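Local coordinates for protein SSD1 (Saccharomyces cerevisiae S288C, PDB 7AM1) that binds mRNA untranslated regions and represses translation, as a pseudonuclease of the RNase II family that recognises RNA at an alternative site, at residues A[218-223]-A[323-328]; A[279-284]-A[302-307]. One frame throughout, in Å; residues are numbered along the deposited sequence.

Contact 1: A[218-223]-A[323-328]; sequences GQLFSG and NFLSNE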
ATOM      1  N   GLY A 218     -17.056 -14.624  -3.717  1.00 57.99           N
ATOM      2  CA  GLY A 218     -17.825 -13.500  -3.221  1.00 57.15           C
ATOM      3  C   GLY A 218     -17.126 -12.158  -3.278  1.00 54.16           C
ATOM      4  O   GLY A 218     -17.438 -11.273  -2.476  1.00 53.74           O
ATOM      5  N   GLN A 219     -16.208 -11.965  -4.219  1.00 51.22           N
ATOM      6  CA  GLN A 219     -15.548 -10.673  -4.351  1.00 49.98           C
ATOM      7  C   GLN A 219     -16.548  -9.632  -4.844  1.00 49.98           C
ATOM      8  O   GLN A 219     -17.459  -9.931  -5.621  1.00 51.09           O
ATOM      9  CB  GLN A 219     -14.367 -10.770  -5.318  1.00 48.62           C
ATOM     10  CG  GLN A 219     -13.216 -11.629  -4.818  1.00 48.41           C
ATOM     11  CD  GLN A 219     -12.059 -11.690  -5.801  1.00 47.54           C
ATOM     12  OE1 GLN A 219     -11.585 -10.664  -6.291  1.00 48.38           O
ATOM     13  NE2 GLN A 219     -11.594 -12.899  -6.087  1.00 45.91           N
ATOM     14  N   LEU A 220     -16.386  -8.401  -4.363  1.00 49.09           N
ATOM     15  CA  LEU A 220     -17.275  -7.301  -4.703  1.00 48.14           C
ATOM     16  C   LEU A 220     -16.501  -6.231  -5.459  1.00 45.18           C
ATOM     17  O   LEU A 220     -15.286  -6.079  -5.285  1.00 44.35           O
ATOM     18  CB  LEU A 220     -17.906  -6.677  -3.451  1.00 49.62           C
ATOM     19  CG  LEU A 220     -18.659  -7.636  -2.530  1.00 51.33           C
ATOM     20  CD1 LEU A 220     -19.037  -6.949  -1.225  1.00 52.33           C
ATOM     21  CD2 LEU A 220     -19.889  -8.184  -3.236  1.00 51.19           C
ATOM     22  N   PHE A 221     -17.221  -5.491  -6.302  1.00 43.15           N
ATOM     23  CA  PHE A 221     -16.640  -4.448  -7.135  1.00 41.45           C
ATOM     24  C   PHE A 221     -17.552  -3.234  -7.126  1.00 41.47           C
ATOM     25  O   PHE A 221     -18.742  -3.350  -7.425  1.00 42.10           O
ATOM     26  CB  PHE A 221     -16.450  -4.925  -8.579  1.00 42.14           C
ATOM     27  CG  PHE A 221     -15.691  -6.209  -8.693  1.00 42.90           C
ATOM     28  CD1 PHE A 221     -14.323  -6.236  -8.516  1.00 41.29           C
ATOM     29  CD2 PHE A 221     -16.352  -7.391  -8.983  1.00 45.65           C
ATOM     30  CE1 PHE A 221     -13.622  -7.422  -8.625  1.00 42.12           C
ATOM     31  CE2 PHE A 221     -15.656  -8.577  -9.089  1.00 47.10           C
ATOM     32  CZ  PHE A 221     -14.288  -8.592  -8.905  1.00 44.82           C
ATOM     33  N   SER A 222     -16.994  -2.079  -6.796  1.00 42.31           N
ATOM     34  CA  SER A 222     -17.722  -0.824  -6.890  1.00 43.87           C
ATOM     35  C   SER A 222     -17.517  -0.225  -8.276  1.00 41.67           C
ATOM     36  O   SER A 222     -16.487  -0.445  -8.920  1.00 40.65           O
ATOM     37  CB  SER A 222     -17.248   0.155  -5.822  1.00 48.75           C
ATOM     38  OG  SER A 222     -15.887   0.480  -6.031  1.00 51.32           O
ATOM     39  N   GLY A 223     -18.511   0.525  -8.737  1.00 39.47           N
ATOM     40  CA  GLY A 223     -18.433   1.115 -10.056  1.00 39.43           C
ATOM     41  C   GLY A 223     -19.757   1.726 -10.471  1.00 40.41           C
ATOM     42  O   GLY A 223     -20.671   1.901  -9.661  1.00 41.21           O
ATOM     43  N   ASN A 323     -14.130  -5.381  -0.200  1.00 44.33           N
ATOM     44  CA  ASN A 323     -14.744  -6.591   0.357  1.00 48.18           C
ATOM     45  C   ASN A 323     -14.990  -6.504   1.857  1.00 48.75           C
ATOM     46  O   ASN A 323     -15.062  -7.529   2.539  1.00 48.41           O
ATOM     47  CB  ASN A 323     -13.898  -7.823   0.030  1.00 50.73           C
ATOM     48  CG  ASN A 323     -13.687  -7.996  -1.455  1.00 52.36           C
ATOM     49  OD1 ASN A 323     -14.621  -8.333  -2.176  1.00 51.70           O
ATOM     50  ND2 ASN A 323     -12.483  -7.695  -1.932  1.00 53.57           N
ATOM     51  N   PHE A 324     -15.141  -5.294   2.381  1.00 49.49           N
ATOM     52  CA  PHE A 324     -15.487  -5.086   3.785  1.00 51.00           C
ATOM     53  C   PHE A 324     -16.951  -4.659   3.847  1.00 54.36           C
ATOM     54  O   PHE A 324     -17.287  -3.511   3.547  1.00 56.62           O
ATOM     55  CB  PHE A 324     -14.563  -4.052   4.427  1.00 49.06           C
ATOM     56  CG  PHE A 324     -13.125  -4.487   4.491  1.00 47.75           C
ATOM     57  CD1 PHE A 324     -12.694  -5.356   5.479  1.00 48.37           C
ATOM     58  CD2 PHE A 324     -12.207  -4.034   3.560  1.00 45.61           C
ATOM     59  CE1 PHE A 324     -11.373  -5.765   5.540  1.00 46.48           C
ATOM     60  CE2 PHE A 324     -10.887  -4.441   3.613  1.00 44.15           C
ATOM     61  CZ  PHE A 324     -10.471  -5.312   4.605  1.00 44.71           C
ATOM     62  N   LEU A 325     -17.825  -5.599   4.218  1.00 54.30           N
ATOM     63  CA  LEU A 325     -19.222  -5.266   4.466  1.00 54.42           C
ATOM     64  C   LEU A 325     -19.433  -4.758   5.886  1.00 53.18           C
ATOM     65  O   LEU A 325     -20.346  -3.961   6.125  1.00 53.09           O
ATOM     66  CB  LEU A 325     -20.109  -6.485   4.213  1.00 57.48           C
ATOM     67  CG  LEU A 325     -20.153  -7.000   2.775  1.00 60.15           C
ATOM     68  CD1 LEU A 325     -21.071  -8.204   2.691  1.00 63.46           C
ATOM     69  CD2 LEU A 325     -20.609  -5.909   1.821  1.00 60.54           C
ATOM     70  N   SER A 326     -18.617  -5.226   6.832  1.00 52.27           N
ATOM     71  CA  SER A 326     -18.599  -4.702   8.196  1.00 53.08           C
ATOM     72  C   SER A 326     -19.936  -4.906   8.902  1.00 56.53           C
ATOM     73  O   SER A 326     -20.300  -4.143   9.799  1.00 56.89           O
ATOM     74  CB  SER A 326     -18.211  -3.221   8.196  1.00 51.80           C
ATOM     75  OG  SER A 326     -16.956  -3.035   7.563  1.00 50.34           O
ATOM     76  N   ASN A 327     -20.657  -5.961   8.531  1.00 60.45           N
ATOM     77  CA  ASN A 327     -21.973  -6.244   9.086  1.00 64.99           C
ATOM     78  C   ASN A 327     -21.976  -7.450  10.018  1.00 65.83           C
ATOM     79  O   ASN A 327     -23.042  -7.848  10.498  1.00 69.53           O
ATOM     80  CB  ASN A 327     -22.974  -6.458   7.947  1.00 67.64           C
ATOM     81  CG  ASN A 327     -22.639  -7.673   7.103  1.00 68.67           C
ATOM     82  OD1 ASN A 327     -21.517  -8.180   7.141  1.00 67.52           O
ATOM     83  ND2 ASN A 327     -23.612  -8.147   6.333  1.00 70.78           N
ATOM     84  N   GLU A 328     -20.809  -8.030  10.303  1.00 62.04           N
ATOM     85  CA  GLU A 328     -20.772  -9.295  11.022  1.00 60.92           C
ATOM     86  C   GLU A 328     -21.285  -9.181  12.454  1.00 62.82           C
ATOM     87  O   GLU A 328     -21.641 -10.205  13.047  1.00 64.04           O
ATOM     88  CB  GLU A 328     -19.344  -9.845  11.036  1.00 58.70           C
ATOM     89  CG  GLU A 328     -18.768 -10.170   9.662  1.00 58.12           C
ATOM     90  CD  GLU A 328     -18.158  -8.967   8.958  1.00 57.84           C
ATOM     91  OE1 GLU A 328     -18.309  -7.827   9.449  1.00 57.97           O
ATOM     92  OE2 GLU A 328     -17.507  -9.172   7.913  1.00 57.38           O
TER
HETATM   93  O   HOH W   1     -11.850  -7.673  -5.213  1.00 52.86           O
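Asn-323 reaches across to the backbone of Leu-220 with its side-chain amide. Its CB carries CG beside the residue's own backbone N (chi1 -57°), which turns the amide toward 218-223. At the tip OD1 accepts the backbone N-H of Leu-220, with Leu-220 N 2.8 Å from Asn-323 OD1; the N-H points at the oxygen at 157°, and the donor lies nearly along the C=O axis. Gln-219 CA also packs on this oxygen, 3.3 Å from Asn-323 OD1. The other branch, ND2, gives a weak hydrogen bond to a water 3.3 Å from Asn-323 ND2, and that water donates to Gln-219 OE1 at 3.2 Å. Gln-219 NE2 is hydrogen-bonded to Ile-216 O. Beside this polar bridge, Leu-220 and Leu-325 meet at about a right angle through methyl groups, Leu-220 CD1 to Leu-325 CD2 3.6 Å.

Asn-323, at positive phi, is the C-prime residue of the Schellman motif that ends helix 311-321. Its side-chain amide thus ties that helix end to the chain leading into strand 221-226, while Phe-701 and Cys-705 of helix 689-725 pack on Asn-323 and Leu-220 also touches strand 281-289.

Contact 2: A[279-284]-A[302-307]; sequences SEKLFV and VSELGD
Leu-282 and Val-284 carry the backbone pairing with 302-307, the two strands running antiparallel as arms of a beta hairpin in the second cold-shock domain. Leu-282 N donates to Gly-306 O at 2.9 Å, and Leu-282 O accepts from Leu-305 N at 2.7 Å. Farther along, Val-284 N meets Ser-303 O at 2.8 Å. Val-284 O takes two donors from the same face of its plane, Val-302 N at 2.7 Å and the longer Ser-303 N at 3.3 Å, the signature of a classic beta bulge. A second shift of register lies between Leu-282 and Phe-283, where Leu-305 is the extra residue.

Apolar contacts gather around Leu-305. Both its methyls pack on Val-284 CG2, and its CB meets that of Leu-282; Thr-313, Ser-317 and Arg-320 of helix 311-321 also touch Leu-305. Next to the Phe-283 ring lies the extended Glu-304 chain, its CG anti to the backbone N (chi1 -177°), with Phe-283 CE2 3.5 Å from Glu-304 CG and the ring and carboxylate planes 38° apart.

The charged contact belongs to Lys-281. Its chain bends at chi2 (-68°) and runs alongside Asp-307, bringing Lys-281 NZ to 2.9 Å from Asp-307 OD1 in a salt bridge, from above the carboxylate plane. Glu-304 OE2 is 4.4 Å from Lys-281 NZ, beyond a salt bridge. A methionine in place of this lysine would probably leave the Asp-307 carboxylate without its mate and two acidic groups without a balancing charge.

Backbone bonds therefore set the bulged pairing, while the lysine probably eases the charge of both acids along this edge strand.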
ATOM      1  N   SER A 279     -26.146   7.751 -14.045  1.00 68.65           N
ATOM      2  CA  SER A 279     -24.747   7.826 -14.443  1.00 65.80           C
ATOM      3  C   SER A 279     -23.835   8.262 -13.303  1.00 65.28           C
ATOM      4  O   SER A 279     -22.636   7.961 -13.340  1.00 63.37           O
ATOM      5  CB  SER A 279     -24.596   8.787 -15.627  1.00 64.43           C
ATOM      6  OG  SER A 279     -24.945  10.110 -15.260  1.00 64.08           O
ATOM      7  N   GLU A 280     -24.362   8.969 -12.302  1.00 66.81           N
ATOM      8  CA  GLU A 280     -23.553   9.461 -11.194  1.00 65.79           C
ATOM      9  C   GLU A 280     -23.802   8.670  -9.913  1.00 61.67           C
ATOM     10  O   GLU A 280     -23.516   9.160  -8.815  1.00 60.75           O
ATOM     11  CB  GLU A 280     -23.830  10.949 -10.962  1.00 70.15           C
ATOM     12  CG  GLU A 280     -23.454  11.838 -12.150  1.00 73.48           C
ATOM     13  CD  GLU A 280     -22.036  12.376 -12.095  1.00 75.36           C
ATOM     14  OE1 GLU A 280     -21.704  13.123 -11.152  1.00 76.54           O
ATOM     15  OE2 GLU A 280     -21.253  12.054 -13.013  1.00 75.64           O
ATOM     16  N   LYS A 281     -24.338   7.458 -10.033  1.00 58.42           N
ATOM     17  CA  LYS A 281     -24.600   6.598  -8.890  1.00 56.54           C
ATOM     18  C   LYS A 281     -23.548   5.497  -8.821  1.00 53.26           C
ATOM     19  O   LYS A 281     -23.076   5.007  -9.853  1.00 51.17           O
ATOM     20  CB  LYS A 281     -25.993   5.972  -8.975  1.00 59.00           C
ATOM     21  CG  LYS A 281     -27.140   6.974  -8.869  1.00 62.17           C
ATOM     22  CD  LYS A 281     -27.245   7.594  -7.485  1.00 63.29           C
ATOM     23  CE  LYS A 281     -28.447   8.528  -7.391  1.00 65.12           C
ATOM     24  NZ  LYS A 281     -28.846   8.798  -5.983  1.00 65.89           N
ATOM     25  N   LEU A 282     -23.178   5.117  -7.606  1.00 54.23           N
ATOM     26  CA  LEU A 282     -22.236   4.030  -7.387  1.00 54.21           C
ATOM     27  C   LEU A 282     -23.007   2.769  -7.025  1.00 52.27           C
ATOM     28  O   LEU A 282     -23.890   2.801  -6.161  1.00 54.32           O
ATOM     29  CB  LEU A 282     -21.239   4.380  -6.284  1.00 57.07           C
ATOM     30  CG  LEU A 282     -20.019   5.192  -6.724  1.00 59.78           C
ATOM     31  CD1 LEU A 282     -19.115   5.473  -5.534  1.00 60.57           C
ATOM     32  CD2 LEU A 282     -19.237   4.480  -7.823  1.00 59.94           C
ATOM     33  N   PHE A 283     -22.688   1.673  -7.704  1.00 48.03           N
ATOM     34  CA  PHE A 283     -23.249   0.369  -7.393  1.00 46.77           C
ATOM     35  C   PHE A 283     -22.129  -0.585  -7.002  1.00 44.16           C
ATOM     36  O   PHE A 283     -20.952  -0.354  -7.293  1.00 41.51           O
ATOM     37  CB  PHE A 283     -24.021  -0.199  -8.586  1.00 48.78           C
ATOM     38  CG  PHE A 283     -25.205   0.633  -8.997  1.00 51.36           C
ATOM     39  CD1 PHE A 283     -25.048   1.672  -9.895  1.00 51.06           C
ATOM     40  CD2 PHE A 283     -26.468   0.381  -8.490  1.00 54.40           C
ATOM     41  CE1 PHE A 283     -26.127   2.446 -10.286  1.00 52.62           C
ATOM     42  CE2 PHE A 283     -27.554   1.152  -8.880  1.00 56.11           C
ATOM     43  CZ  PHE A 283     -27.379   2.185  -9.775  1.00 55.05           C
ATOM     44  N   VAL A 284     -22.507  -1.667  -6.333  1.00 45.34           N
ATOM     45  CA  VAL A 284     -21.607  -2.781  -6.064  1.00 45.57           C
ATOM     46  C   VAL A 284     -22.098  -3.974  -6.872  1.00 45.26           C
ATOM     47  O   VAL A 284     -23.300  -4.266  -6.888  1.00 46.18           O
ATOM     48  CB  VAL A 284     -21.542  -3.111  -4.564  1.00 48.14           C
ATOM     49  CG1 VAL A 284     -20.601  -4.277  -4.320  1.00 48.08           C
ATOM     50  CG2 VAL A 284     -21.081  -1.892  -3.772  1.00 49.27           C
ATOM     51  N   VAL A 302     -25.267  -6.035  -6.462  1.00 59.32           N
ATOM     52  CA  VAL A 302     -25.371  -6.318  -5.041  1.00 57.88           C
ATOM     53  C   VAL A 302     -25.996  -5.158  -4.281  1.00 59.42           C
ATOM     54  O   VAL A 302     -26.852  -5.370  -3.420  1.00 62.35           O
ATOM     55  CB  VAL A 302     -23.979  -6.666  -4.471  1.00 54.27           C
ATOM     56  CG1 VAL A 302     -24.033  -6.748  -2.955  1.00 53.88           C
ATOM     57  CG2 VAL A 302     -23.466  -7.962  -5.079  1.00 53.86           C
ATOM     58  N   SER A 303     -25.598  -3.926  -4.597  1.00 56.73           N
ATOM     59  CA  SER A 303     -26.077  -2.778  -3.848  1.00 56.07           C
ATOM     60  C   SER A 303     -26.015  -1.525  -4.708  1.00 55.71           C
ATOM     61  O   SER A 303     -25.273  -1.449  -5.691  1.00 53.06           O
ATOM     62  CB  SER A 303     -25.250  -2.570  -2.569  1.00 54.81           C
ATOM     63  OG  SER A 303     -25.194  -3.755  -1.794  1.00 55.73           O
ATOM     64  N   GLU A 304     -26.828  -0.546  -4.320  1.00 59.95           N
ATOM     65  CA  GLU A 304     -26.714   0.831  -4.784  1.00 61.23           C
ATOM     66  C   GLU A 304     -26.198   1.659  -3.615  1.00 59.88           C
ATOM     67  O   GLU A 304     -26.858   1.746  -2.574  1.00 60.19           O
ATOM     68  CB  GLU A 304     -28.056   1.367  -5.274  1.00 65.48           C
ATOM     69  CG  GLU A 304     -27.989   2.780  -5.837  1.00 67.41           C
ATOM     70  CD  GLU A 304     -29.333   3.262  -6.344  1.00 70.69           C
ATOM     71  OE1 GLU A 304     -30.258   2.426  -6.447  1.00 72.19           O
ATOM     72  OE2 GLU A 304     -29.462   4.469  -6.650  1.00 71.72           O
ATOM     73  N   LEU A 305     -25.020   2.256  -3.780  1.00 57.60           N
ATOM     74  CA  LEU A 305     -24.369   2.935  -2.668  1.00 59.32           C
ATOM     75  C   LEU A 305     -24.851   4.371  -2.496  1.00 62.81           C
ATOM     76  O   LEU A 305     -24.995   4.840  -1.362  1.00 65.93           O
ATOM     77  CB  LEU A 305     -22.853   2.913  -2.859  1.00 57.67           C
ATOM     78  CG  LEU A 305     -22.188   1.535  -2.831  1.00 57.03           C
ATOM     79  CD1 LEU A 305     -20.671   1.695  -2.892  1.00 55.91           C
ATOM     80  CD2 LEU A 305     -22.604   0.726  -1.609  1.00 57.79           C
ATOM     81  N   GLY A 306     -25.085   5.088  -3.597  1.00 61.37           N
ATOM     82  CA  GLY A 306     -25.530   6.460  -3.542  1.00 59.91           C
ATOM     83  C   GLY A 306     -24.730   7.330  -4.486  1.00 56.29           C
ATOM     84  O   GLY A 306     -24.070   6.840  -5.409  1.00 53.32           O
ATOM     85  N   ASP A 307     -24.791   8.639  -4.242  1.00 57.25           N
ATOM     86  CA  ASP A 307     -24.149   9.600  -5.128  1.00 58.08           C
ATOM     87  C   ASP A 307     -22.635   9.426  -5.117  1.00 55.90           C
ATOM     88  O   ASP A 307     -22.013   9.240  -4.066  1.00 54.51           O
ATOM     89  CB  ASP A 307     -24.529  11.026  -4.723  1.00 61.37           C
ATOM     90  CG  ASP A 307     -25.992  11.341  -4.995  1.00 65.41           C
ATOM     91  OD1 ASP A 307     -26.600  10.674  -5.861  1.00 66.24           O
ATOM     92  OD2 ASP A 307     -26.537  12.257  -4.344  1.00 67.74           O
TER

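How the contacts relate
Both contacts reach the same antiparallel sheet, in which strands 221-226 and 281-289 are neighbours. Contact 2 pairs two of its strands and is partly buried, whereas contact 1 lies at the surface and ties a loop beyond helix 311-321 to the chain leading into strand 221-226. Their chemistry follows: repeated main-chain bonds and a salt bridge in contact 2, a single side-chain-to-backbone bond, a water and one leucine pair in contact 1. Along the chain contact 2 is nested within the loop that contact 1 closes. They touch where Gly-223 O probably accepts from Phe-283 N, 2.8 Å apart, and where Leu-220 CB packs on Val-284 CG1.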